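Local atomic coordinates of Ral guanine nucleotide dissociation stimulator-like 2 (Mus musculus, PDB entry 4JGW), a protein that probably acts as a guanine nucleotide exchange factor and is a putative effector of Ras and/or Rap, associating in vitro with GTP-bound Rap1A and H-Ras. Residues A[201-212]-A[441-451]; A[253-264]-A[308-317]. One frame throughout, in Å; residues are numbered along the deposited sequence.

How the contacts relate
Both contacts belong to the CDC25-homology (Ras-GEF) part of the chain, and contact 2 is nested inside the loop that contact 1 closes. Contact 1 is partly buried: it brings the loop and short helix of 441-451 against helix 203-219, and a glutamine amide anchors loop backbone amid leucines and aromatic rings. Contact 2 is buried: segments 253-264 and 308-317 approach more closely, through alanines and valines, with a phenylalanine plugged in at one end of the contact and no hydrogen bond between them. The two share no helix but touch where Leu-210 of contact 1 packs on Val-256 and Ser-309 of contact 2, so the glutamine-bearing helix lies against both helices of the inner pair.

Contact 1 (A[201-212]-A[441-451])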
loop_
_atom_site.group_PDB
_atom_site.type_symbol
_atom_site.label_atom_id
_atom_site.label_comp_id
_atom_site.label_asym_id
_atom_site.label_seq_id
_atom_site.Cartn_x
_atom_site.Cartn_y
_atom_site.Cartn_z
ATOM N N PHE A 201 18.365 -25.967 -0.358
ATOM C CA PHE A 201 18.893 -24.642 -0.027
ATOM C C PHE A 201 18.822 -24.376 1.471
ATOM O O PHE A 201 18.005 -24.965 2.172
ATOM C CB PHE A 201 18.130 -23.552 -0.782
ATOM C CG PHE A 201 18.022 -23.791 -2.263
ATOM C CD1 PHE A 201 16.820 -24.214 -2.822
ATOM C CD2 PHE A 201 19.118 -23.592 -3.097
ATOM C CE1 PHE A 201 16.709 -24.437 -4.190
ATOM C CE2 PHE A 201 19.021 -23.808 -4.468
ATOM C CZ PHE A 201 17.814 -24.234 -5.017
ATOM N N LEU A 202 19.685 -23.490 1.958
ATOM C CA LEU A 202 19.654 -23.081 3.357
ATOM C C LEU A 202 18.452 -22.173 3.620
ATOM O O LEU A 202 18.072 -21.373 2.761
ATOM C CB LEU A 202 20.971 -22.399 3.753
ATOM C CG LEU A 202 22.189 -23.319 3.924
ATOM C CD1 LEU A 202 23.492 -22.538 3.813
ATOM C CD2 LEU A 202 22.136 -24.088 5.243
ATOM N N ALA A 203 17.858 -22.312 4.804
ATOM C CA ALA A 203 16.598 -21.642 5.139
ATOM C C ALA A 203 16.704 -20.120 5.158
ATOM O O ALA A 203 15.805 -19.430 4.678
ATOM C CB ALA A 203 16.059 -22.152 6.461
ATOM N N ASP A 204 17.799 -19.606 5.714
ATOM C CA ASP A 204 18.050 -18.166 5.735
ATOM C C ASP A 204 18.206 -17.601 4.322
ATOM O O ASP A 204 17.738 -16.498 4.041
ATOM C CB ASP A 204 19.261 -17.817 6.615
ATOM C CG ASP A 204 20.512 -18.600 6.244
ATOM O OD1 ASP A 204 20.433 -19.843 6.115
ATOM O OD2 ASP A 204 21.582 -17.968 6.098
ATOM N N HIS A 205 18.837 -18.371 3.436
ATOM C CA HIS A 205 18.990 -17.972 2.035
ATOM C C HIS A 205 17.647 -17.922 1.312
ATOM O O HIS A 205 17.392 -17.009 0.526
ATOM C CB HIS A 205 19.946 -18.910 1.288
ATOM C CG HIS A 205 21.378 -18.789 1.713
ATOM N ND1 HIS A 205 22.295 -19.801 1.522
ATOM C CD2 HIS A 205 22.051 -17.782 2.319
ATOM C CE1 HIS A 205 23.471 -19.422 1.988
ATOM N NE2 HIS A 205 23.350 -18.201 2.479
ATOM N N LEU A 206 16.799 -18.913 1.582
ATOM C CA LEU A 206 15.455 -18.962 1.015
ATOM C C LEU A 206 14.642 -17.748 1.455
ATOM O O LEU A 206 14.014 -17.089 0.630
ATOM C CB LEU A 206 14.748 -20.264 1.406
ATOM C CG LEU A 206 15.278 -21.553 0.770
ATOM C CD1 LEU A 206 14.995 -22.764 1.655
ATOM C CD2 LEU A 206 14.722 -21.758 -0.636
ATOM N N ALA A 207 14.683 -17.448 2.751
ATOM C CA ALA A 207 14.004 -16.281 3.311
ATOM C C ALA A 207 14.489 -14.983 2.665
ATOM O O ALA A 207 13.675 -14.162 2.233
ATOM C CB ALA A 207 14.190 -16.229 4.817
ATOM N N GLU A 208 15.811 -14.821 2.586
ATOM C CA GLU A 208 16.430 -13.662 1.931
ATOM C C GLU A 208 15.954 -13.492 0.493
ATOM O O GLU A 208 15.736 -12.372 0.024
ATOM C CB GLU A 208 17.957 -13.784 1.952
ATOM C CG GLU A 208 18.588 -13.487 3.303
ATOM C CD GLU A 208 20.041 -13.939 3.399
ATOM O OE1 GLU A 208 20.639 -14.326 2.370
ATOM O OE2 GLU A 208 20.589 -13.904 4.518
ATOM N N GLN A 209 15.789 -14.617 -0.194
ATOM C CA GLN A 209 15.398 -14.628 -1.594
ATOM C C GLN A 209 13.904 -14.353 -1.764
ATOM O O GLN A 209 13.498 -13.668 -2.704
ATOM C CB GLN A 209 15.788 -15.968 -2.218
ATOM C CG GLN A 209 16.516 -15.867 -3.554
ATOM C CD GLN A 209 17.633 -14.826 -3.583
ATOM O OE1 GLN A 209 17.825 -14.166 -4.595
ATOM N NE2 GLN A 209 18.369 -14.681 -2.484
ATOM N N LEU A 210 13.096 -14.886 -0.851
ATOM C CA LEU A 210 11.668 -14.576 -0.817
ATOM C C LEU A 210 11.449 -13.095 -0.500
ATOM O O LEU A 210 10.568 -12.458 -1.072
ATOM C CB LEU A 210 10.934 -15.457 0.206
ATOM C CG LEU A 210 10.765 -16.956 -0.073
ATOM C CD1 LEU A 210 10.048 -17.622 1.086
ATOM C CD2 LEU A 210 10.014 -17.216 -1.376
ATOM N N THR A 211 12.274 -12.559 0.400
ATOM C CA THR A 211 12.198 -11.156 0.804
ATOM C C THR A 211 12.598 -10.199 -0.324
ATOM O O THR A 211 11.986 -9.143 -0.484
ATOM C CB THR A 211 13.029 -10.887 2.079
ATOM O OG1 THR A 211 12.669 -11.838 3.087
ATOM C CG2 THR A 211 12.772 -9.486 2.615
ATOM N N LEU A 212 13.603 -10.583 -1.110
ATOM C CA LEU A 212 14.017 -9.798 -2.276
ATOM C C LEU A 212 12.864 -9.604 -3.262
ATOM O O LEU A 212 12.648 -8.499 -3.759
ATOM C CB LEU A 212 15.208 -10.456 -2.981
ATOM C CG LEU A 212 15.956 -9.638 -4.039
ATOM C CD1 LEU A 212 16.846 -8.575 -3.396
ATOM C CD2 LEU A 212 16.784 -10.551 -4.925
ATOM N N LEU A 441 20.115 -6.977 -0.061
ATOM C CA LEU A 441 20.065 -8.404 -0.375
ATOM C C LEU A 441 20.507 -8.688 -1.805
ATOM O O LEU A 441 20.229 -7.907 -2.718
ATOM C CB LEU A 441 18.655 -8.959 -0.136
ATOM C CG LEU A 441 18.024 -8.787 1.253
ATOM C CD1 LEU A 441 16.521 -9.046 1.202
ATOM C CD2 LEU A 441 18.695 -9.677 2.295
ATOM N N ARG A 442 21.186 -9.819 -1.986
ATOM C CA ARG A 442 21.764 -10.195 -3.274
ATOM C C ARG A 442 20.961 -11.319 -3.936
ATOM O O ARG A 442 20.612 -12.300 -3.276
ATOM C CB ARG A 442 23.222 -10.639 -3.096
ATOM C CG ARG A 442 24.048 -9.762 -2.155
ATOM C CD ARG A 442 25.363 -10.433 -1.780
ATOM N NE ARG A 442 25.910 -9.907 -0.528
ATOM C CZ ARG A 442 27.066 -10.286 0.015
ATOM N NH1 ARG A 442 27.825 -11.201 -0.580
ATOM N NH2 ARG A 442 27.466 -9.744 1.158
ATOM N N PRO A 443 20.668 -11.177 -5.242
ATOM C CA PRO A 443 19.955 -12.218 -5.986
ATOM C C PRO A 443 20.759 -13.512 -6.146
ATOM O O PRO A 443 21.826 -13.515 -6.766
ATOM C CB PRO A 443 19.688 -11.564 -7.349
ATOM C CG PRO A 443 20.683 -10.471 -7.458
ATOM C CD PRO A 443 20.908 -9.979 -6.066
ATOM N N ASN A 444 20.239 -14.590 -5.565
ATOM C CA ASN A 444 20.790 -15.932 -5.720
ATOM C C ASN A 444 20.157 -16.579 -6.946
ATOM O O ASN A 444 18.992 -16.978 -6.908
ATOM C CB ASN A 444 20.509 -16.759 -4.456
ATOM C CG ASN A 444 21.072 -18.173 -4.527
ATOM O OD1 ASN A 444 20.821 -18.920 -5.474
ATOM N ND2 ASN A 444 21.814 -18.556 -3.495
ATOM N N SER A 445 20.931 -16.681 -8.026
ATOM C CA SER A 445 20.425 -17.156 -9.321
ATOM C C SER A 445 19.725 -18.518 -9.269
ATOM O O SER A 445 18.713 -18.724 -9.941
ATOM C CB SER A 445 21.542 -17.170 -10.373
ATOM O OG SER A 445 22.527 -18.142 -10.071
ATOM N N ASP A 446 20.260 -19.438 -8.470
ATOM C CA ASP A 446 19.736 -20.806 -8.424
ATOM C C ASP A 446 18.472 -20.985 -7.575
ATOM O O ASP A 446 17.613 -21.796 -7.920
ATOM C CB ASP A 446 20.826 -21.806 -8.026
ATOM C CG ASP A 446 21.812 -22.065 -9.155
ATOM O OD1 ASP A 446 22.731 -21.240 -9.351
ATOM O OD2 ASP A 446 21.665 -23.095 -9.849
ATOM N N ILE A 447 18.355 -20.236 -6.479
ATOM C CA ILE A 447 17.110 -20.226 -5.700
ATOM C C ILE A 447 15.997 -19.568 -6.517
ATOM O O ILE A 447 14.863 -20.054 -6.540
ATOM C CB ILE A 447 17.260 -19.524 -4.322
ATOM C CG1 ILE A 447 18.317 -20.231 -3.470
ATOM C CG2 ILE A 447 15.917 -19.496 -3.578
ATOM C CD1 ILE A 447 18.676 -19.511 -2.185
ATOM N N GLN A 448 16.339 -18.476 -7.201
ATOM C CA GLN A 448 15.397 -17.770 -8.071
ATOM C C GLN A 448 14.891 -18.661 -9.206
ATOM O O GLN A 448 13.694 -18.668 -9.502
ATOM C CB GLN A 448 16.016 -16.482 -8.630
ATOM C CG GLN A 448 16.200 -15.360 -7.604
ATOM C CD GLN A 448 14.887 -14.789 -7.076
ATOM O OE1 GLN A 448 13.847 -14.853 -7.735
ATOM N NE2 GLN A 448 14.938 -14.220 -5.879
ATOM N N GLN A 449 15.802 -19.415 -9.825
ATOM C CA GLN A 449 15.449 -20.345 -10.901
ATOM C C GLN A 449 14.511 -21.453 -10.409
ATOM O O GLN A 449 13.584 -21.847 -11.121
ATOM C CB GLN A 449 16.706 -20.944 -11.547
ATOM C CG GLN A 449 16.437 -21.728 -12.834
ATOM C CD GLN A 449 17.704 -22.111 -13.584
ATOM O OE1 GLN A 449 18.705 -22.510 -12.983
ATOM N NE2 GLN A 449 17.661 -21.999 -14.908
ATOM N N TRP A 450 14.755 -21.944 -9.194
ATOM C CA TRP A 450 13.888 -22.941 -8.567
ATOM C C TRP A 450 12.486 -22.383 -8.297
ATOM O O TRP A 450 11.486 -23.049 -8.577
ATOM C CB TRP A 450 14.517 -23.479 -7.276
ATOM C CG TRP A 450 13.586 -24.337 -6.461
ATOM C CD1 TRP A 450 13.216 -25.624 -6.723
ATOM C CD2 TRP A 450 12.906 -23.961 -5.254
ATOM N NE1 TRP A 450 12.349 -26.076 -5.756
ATOM C CE2 TRP A 450 12.139 -25.075 -4.844
ATOM C CE3 TRP A 450 12.867 -22.790 -4.484
ATOM C CZ2 TRP A 450 11.344 -25.056 -3.693
ATOM C CZ3 TRP A 450 12.076 -22.772 -3.338
ATOM C CH2 TRP A 450 11.326 -23.899 -2.955
ATOM N N LEU A 451 12.427 -21.164 -7.763
ATOM C CA LEU A 451 11.159 -20.480 -7.492
ATOM C C LEU A 451 10.332 -20.246 -8.757
ATOM O O LEU A 451 9.104 -20.331 -8.725
ATOM C CB LEU A 451 11.406 -19.151 -6.771
ATOM C CG LEU A 451 11.786 -19.208 -5.289
ATOM C CD1 LEU A 451 12.460 -17.915 -4.861
ATOM C CD2 LEU A 451 10.571 -19.501 -4.414
#
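Gln-209 OE1 is gripped from opposite faces of its amide plane: Asn-444 N reaches it at 2.6 Å and Gln-448 NE2 at 3.2 Å. This is a capped helix start and its leading loop packed on a helix of the Ras-GEF domain; the helical segments 203-212 and 445-451 cross at 69°. The bond from Gln-448 is nearly straight, 171° at the hydrogen, and lies in the amide plane of Gln-448, although the two amides are steeply turned against each other. A bend at chi2 helps bring the Gln-209 amide to the loop, where NE2 adds a weak bond to Arg-442 O. Asn-444 is the N-cap of helix 445-453: its backbone N serves Gln-209, while its OD1 accepts from Ile-447 N at 3.0 Å.

Around this polar centre the packing is apolar. Ile-447 lays CG1 over one face of the Phe-201 ring, a CH-pi contact with CG1 3.8 Å from the ring centroid, and turns CG2 toward Gln-209 CG and Leu-206 CD2. The Phe-201 and Trp-450 rings meet obliquely, planes 53° apart; the indole NE1 is hydrogen-bonded to Asp-194 O. Leu-206 CD2 fits against Trp-450 CZ3. At the far end, Leu-441 sends CD1 toward Glu-208 O and CD2 alongside Glu-208 CG. Leu-212 lies along the loop, with CD2 against Pro-443 CA and CD1 3.7 Å from Leu-441 CB.

Contact 2 (A[253-264]-A[308-317]); sequences FNKVAGAVVSSV and SSVYAVVSAL
Phe-253 slots as a knob into a hole formed by Ser-308, Tyr-311, Ser-315 and Ala-312, at the 253/308 end of this helix-helix contact within the Ras-GEF domain. Segments 253-264 and 308-317, parts of helices 244-264 and 307-318, run in broadly the same direction, 38° apart, with their axes only 8.0 Å from each other.

The aromatic contact is made rim to rim. Phe-253 CZ comes to 3.4 Å from Tyr-311 CD2, the planes differ by 23°, and neither ring covers the other. With CG anti to the backbone N (chi1 171°), the phenylalanine extends to the neighbouring helix and puts CD1 and CE1 beside Ser-308 O, which lies at the ring's edge. Tyr-390 meets both rings from outside the pair.

Small residues allow the close approach. Ala-257 and Ala-312 bring their CA atoms to 4.7 Å, the nearest such pair across the two segments. Ala-257 CB touches Ala-312 O, and Ala-257 CA makes a CA-H...O contact with the same oxygen at 3.6 Å. One turn on, Ala-316 CB rests on Ala-257 O and against Val-260 CB.

Branched side chains fill the flank. Val-256 directs CG1 at Ala-312 CB. Val-260 divides its methyls, CG2 meeting Val-313 CG2 at 3.8 Å and CG1 meeting Leu-317 CD2; Trp-294 of helix 284-303 also packs on Val-260.

Two serines here, Ser-309 and Ser-315, have polar partners other than the opposite helix. Ser-309 OG bonds to Asp-214 while brushing Val-256, and Ser-315 OG donates back to Tyr-311 O in its own helix at 2.7 Å, an oxygen that also accepts from Ser-315 N.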
loop_
_atom_site.group_PDB
_atom_site.type_symbol
_atom_site.label_atom_id
_atom_site.label_comp_id
_atom_site.label_asym_id
_atom_site.label_seq_id
_atom_site.Cartn_x
_atom_site.Cartn_y
_atom_site.Cartn_z
ATOM N N PHE A 253 2.489 -13.481 -3.090
ATOM C CA PHE A 253 2.054 -14.020 -1.801
ATOM C C PHE A 253 1.430 -15.407 -1.972
ATOM O O PHE A 253 1.761 -16.333 -1.228
ATOM C CB PHE A 253 1.064 -13.066 -1.115
ATOM C CG PHE A 253 0.414 -13.640 0.119
ATOM C CD1 PHE A 253 0.984 -13.449 1.373
ATOM C CD2 PHE A 253 -0.773 -14.369 0.024
ATOM C CE1 PHE A 253 0.387 -13.974 2.515
ATOM C CE2 PHE A 253 -1.377 -14.905 1.158
ATOM C CZ PHE A 253 -0.795 -14.708 2.407
ATOM N N ASN A 254 0.538 -15.534 -2.956
ATOM C CA ASN A 254 -0.137 -16.798 -3.255
ATOM C C ASN A 254 0.802 -17.866 -3.819
ATOM O O ASN A 254 0.601 -19.057 -3.581
ATOM C CB ASN A 254 -1.316 -16.576 -4.211
ATOM C CG ASN A 254 -2.482 -15.833 -3.559
ATOM O OD1 ASN A 254 -2.642 -15.831 -2.335
ATOM N ND2 ASN A 254 -3.312 -15.210 -4.387
ATOM N N LYS A 255 1.818 -17.431 -4.567
ATOM C CA LYS A 255 2.838 -18.337 -5.106
ATOM C C LYS A 255 3.677 -18.964 -3.995
ATOM O O LYS A 255 4.002 -20.155 -4.052
ATOM C CB LYS A 255 3.754 -17.613 -6.100
ATOM C CG LYS A 255 3.157 -17.411 -7.481
ATOM C CD LYS A 255 4.187 -16.835 -8.450
ATOM C CE LYS A 255 3.518 -16.311 -9.718
ATOM N NZ LYS A 255 4.497 -15.695 -10.662
ATOM N N VAL A 256 4.022 -18.158 -2.992
ATOM C CA VAL A 256 4.799 -18.624 -1.843
ATOM C C VAL A 256 3.979 -19.621 -1.021
ATOM O O VAL A 256 4.464 -20.705 -0.686
ATOM C CB VAL A 256 5.294 -17.441 -0.964
ATOM C CG1 VAL A 256 6.000 -17.944 0.292
ATOM C CG2 VAL A 256 6.221 -16.534 -1.762
ATOM N N ALA A 257 2.735 -19.250 -0.717
ATOM C CA ALA A 257 1.800 -20.124 -0.005
ATOM C C ALA A 257 1.535 -21.408 -0.785
ATOM O O ALA A 257 1.426 -22.487 -0.198
ATOM C CB ALA A 257 0.491 -19.393 0.277
ATOM N N GLY A 258 1.436 -21.277 -2.106
ATOM C CA GLY A 258 1.260 -22.416 -3.000
ATOM C C GLY A 258 2.460 -23.344 -2.992
ATOM O O GLY A 258 2.306 -24.566 -2.976
ATOM N N ALA A 259 3.657 -22.758 -2.994
ATOM C CA ALA A 259 4.904 -23.521 -2.944
ATOM C C ALA A 259 5.000 -24.389 -1.691
ATOM O O ALA A 259 5.451 -25.534 -1.762
ATOM C CB ALA A 259 6.102 -22.593 -3.042
ATOM N N VAL A 260 4.569 -23.840 -0.554
ATOM C CA VAL A 260 4.589 -24.558 0.725
ATOM C C VAL A 260 3.645 -25.761 0.689
ATOM O O VAL A 260 4.049 -26.880 1.007
ATOM C CB VAL A 260 4.226 -23.637 1.924
ATOM C CG1 VAL A 260 4.268 -24.414 3.233
ATOM C CG2 VAL A 260 5.166 -22.444 1.997
ATOM N N VAL A 261 2.396 -25.518 0.294
ATOM C CA VAL A 261 1.388 -26.571 0.158
ATOM C C VAL A 261 1.881 -27.666 -0.796
ATOM O O VAL A 261 1.835 -28.854 -0.469
ATOM C CB VAL A 261 0.028 -25.997 -0.329
ATOM C CG1 VAL A 261 -0.952 -27.113 -0.665
ATOM C CG2 VAL A 261 -0.572 -25.062 0.721
ATOM N N SER A 262 2.377 -27.242 -1.957
ATOM C CA SER A 262 2.850 -28.140 -3.009
ATOM C C SER A 262 4.010 -29.042 -2.564
ATOM O O SER A 262 3.982 -30.254 -2.801
ATOM C CB SER A 262 3.241 -27.324 -4.246
ATOM O OG SER A 262 3.701 -28.153 -5.298
ATOM N N SER A 263 5.011 -28.452 -1.910
ATOM C CA SER A 263 6.212 -29.190 -1.502
ATOM C C SER A 263 5.952 -30.155 -0.350
ATOM O O SER A 263 6.467 -31.275 -0.350
ATOM C CB SER A 263 7.358 -28.237 -1.153
ATOM O OG SER A 263 7.195 -27.673 0.131
ATOM N N VAL A 264 5.157 -29.712 0.625
ATOM C CA VAL A 264 4.756 -30.558 1.749
ATOM C C VAL A 264 3.980 -31.781 1.248
ATOM O O VAL A 264 4.180 -32.894 1.736
ATOM C CB VAL A 264 3.943 -29.763 2.811
ATOM C CG1 VAL A 264 3.227 -30.696 3.778
ATOM C CG2 VAL A 264 4.857 -28.815 3.578
ATOM N N SER A 308 5.077 -10.529 5.209
ATOM C CA SER A 308 4.307 -11.001 4.064
ATOM C C SER A 308 4.525 -12.500 3.825
ATOM O O SER A 308 3.560 -13.262 3.711
ATOM C CB SER A 308 4.660 -10.204 2.807
ATOM O OG SER A 308 3.862 -10.616 1.712
ATOM N N SER A 309 5.788 -12.921 3.759
ATOM C CA SER A 309 6.103 -14.337 3.551
ATOM C C SER A 309 5.946 -15.181 4.816
ATOM O O SER A 309 5.675 -16.380 4.725
ATOM C CB SER A 309 7.483 -14.521 2.923
ATOM O OG SER A 309 7.388 -14.440 1.511
ATOM N N VAL A 310 6.104 -14.561 5.986
ATOM C CA VAL A 310 5.770 -15.224 7.253
ATOM C C VAL A 310 4.320 -15.693 7.212
ATOM O O VAL A 310 4.033 -16.855 7.500
ATOM C CB VAL A 310 5.997 -14.315 8.491
ATOM C CG1 VAL A 310 5.358 -14.920 9.742
ATOM C CG2 VAL A 310 7.470 -14.110 8.727
ATOM N N TYR A 311 3.420 -14.788 6.830
ATOM C CA TYR A 311 2.001 -15.112 6.744
ATOM C C TYR A 311 1.692 -16.075 5.606
ATOM O O TYR A 311 0.821 -16.929 5.744
ATOM C CB TYR A 311 1.136 -13.855 6.626
ATOM C CG TYR A 311 -0.341 -14.144 6.797
ATOM C CD1 TYR A 311 -0.859 -14.522 8.036
ATOM C CD2 TYR A 311 -1.217 -14.059 5.722
ATOM C CE1 TYR A 311 -2.216 -14.795 8.198
ATOM C CE2 TYR A 311 -2.577 -14.331 5.872
ATOM C CZ TYR A 311 -3.066 -14.697 7.112
ATOM O OH TYR A 311 -4.406 -14.965 7.264
ATOM N N ALA A 312 2.406 -15.934 4.490
ATOM C CA ALA A 312 2.236 -16.827 3.348
ATOM C C ALA A 312 2.511 -18.274 3.744
ATOM O O ALA A 312 1.727 -19.167 3.429
ATOM C CB ALA A 312 3.134 -16.405 2.197
ATOM N N VAL A 313 3.613 -18.486 4.459
ATOM C CA VAL A 313 4.024 -19.822 4.880
ATOM C C VAL A 313 3.135 -20.352 6.006
ATOM O O VAL A 313 2.676 -21.491 5.948
ATOM C CB VAL A 313 5.523 -19.859 5.290
ATOM C CG1 VAL A 313 5.909 -21.230 5.822
ATOM C CG2 VAL A 313 6.409 -19.493 4.104
ATOM N N VAL A 314 2.887 -19.521 7.018
ATOM C CA VAL A 314 2.090 -19.932 8.175
ATOM C C VAL A 314 0.631 -20.257 7.808
ATOM O O VAL A 314 0.067 -21.223 8.324
ATOM C CB VAL A 314 2.192 -18.912 9.352
ATOM C CG1 VAL A 314 1.224 -17.747 9.179
ATOM C CG2 VAL A 314 1.953 -19.600 10.685
ATOM N N SER A 315 0.038 -19.470 6.907
ATOM C CA SER A 315 -1.339 -19.708 6.471
ATOM C C SER A 315 -1.433 -20.961 5.605
ATOM O O SER A 315 -2.430 -21.685 5.654
ATOM C CB SER A 315 -1.913 -18.496 5.731
ATOM O OG SER A 315 -1.238 -18.263 4.507
ATOM N N ALA A 316 -0.387 -21.205 4.818
ATOM C CA ALA A 316 -0.272 -22.425 4.022
ATOM C C ALA A 316 -0.175 -23.667 4.909
ATOM O O ALA A 316 -0.766 -24.698 4.601
ATOM C CB ALA A 316 0.925 -22.339 3.094
ATOM N N LEU A 317 0.565 -23.554 6.011
ATOM C CA LEU A 317 0.740 -24.662 6.950
ATOM C C LEU A 317 -0.476 -24.883 7.856
ATOM O O LEU A 317 -0.658 -25.978 8.395
ATOM C CB LEU A 317 2.007 -24.466 7.791
ATOM C CG LEU A 317 3.370 -24.611 7.102
ATOM C CD1 LEU A 317 4.492 -24.286 8.076
ATOM C CD2 LEU A 317 3.567 -26.003 6.518
#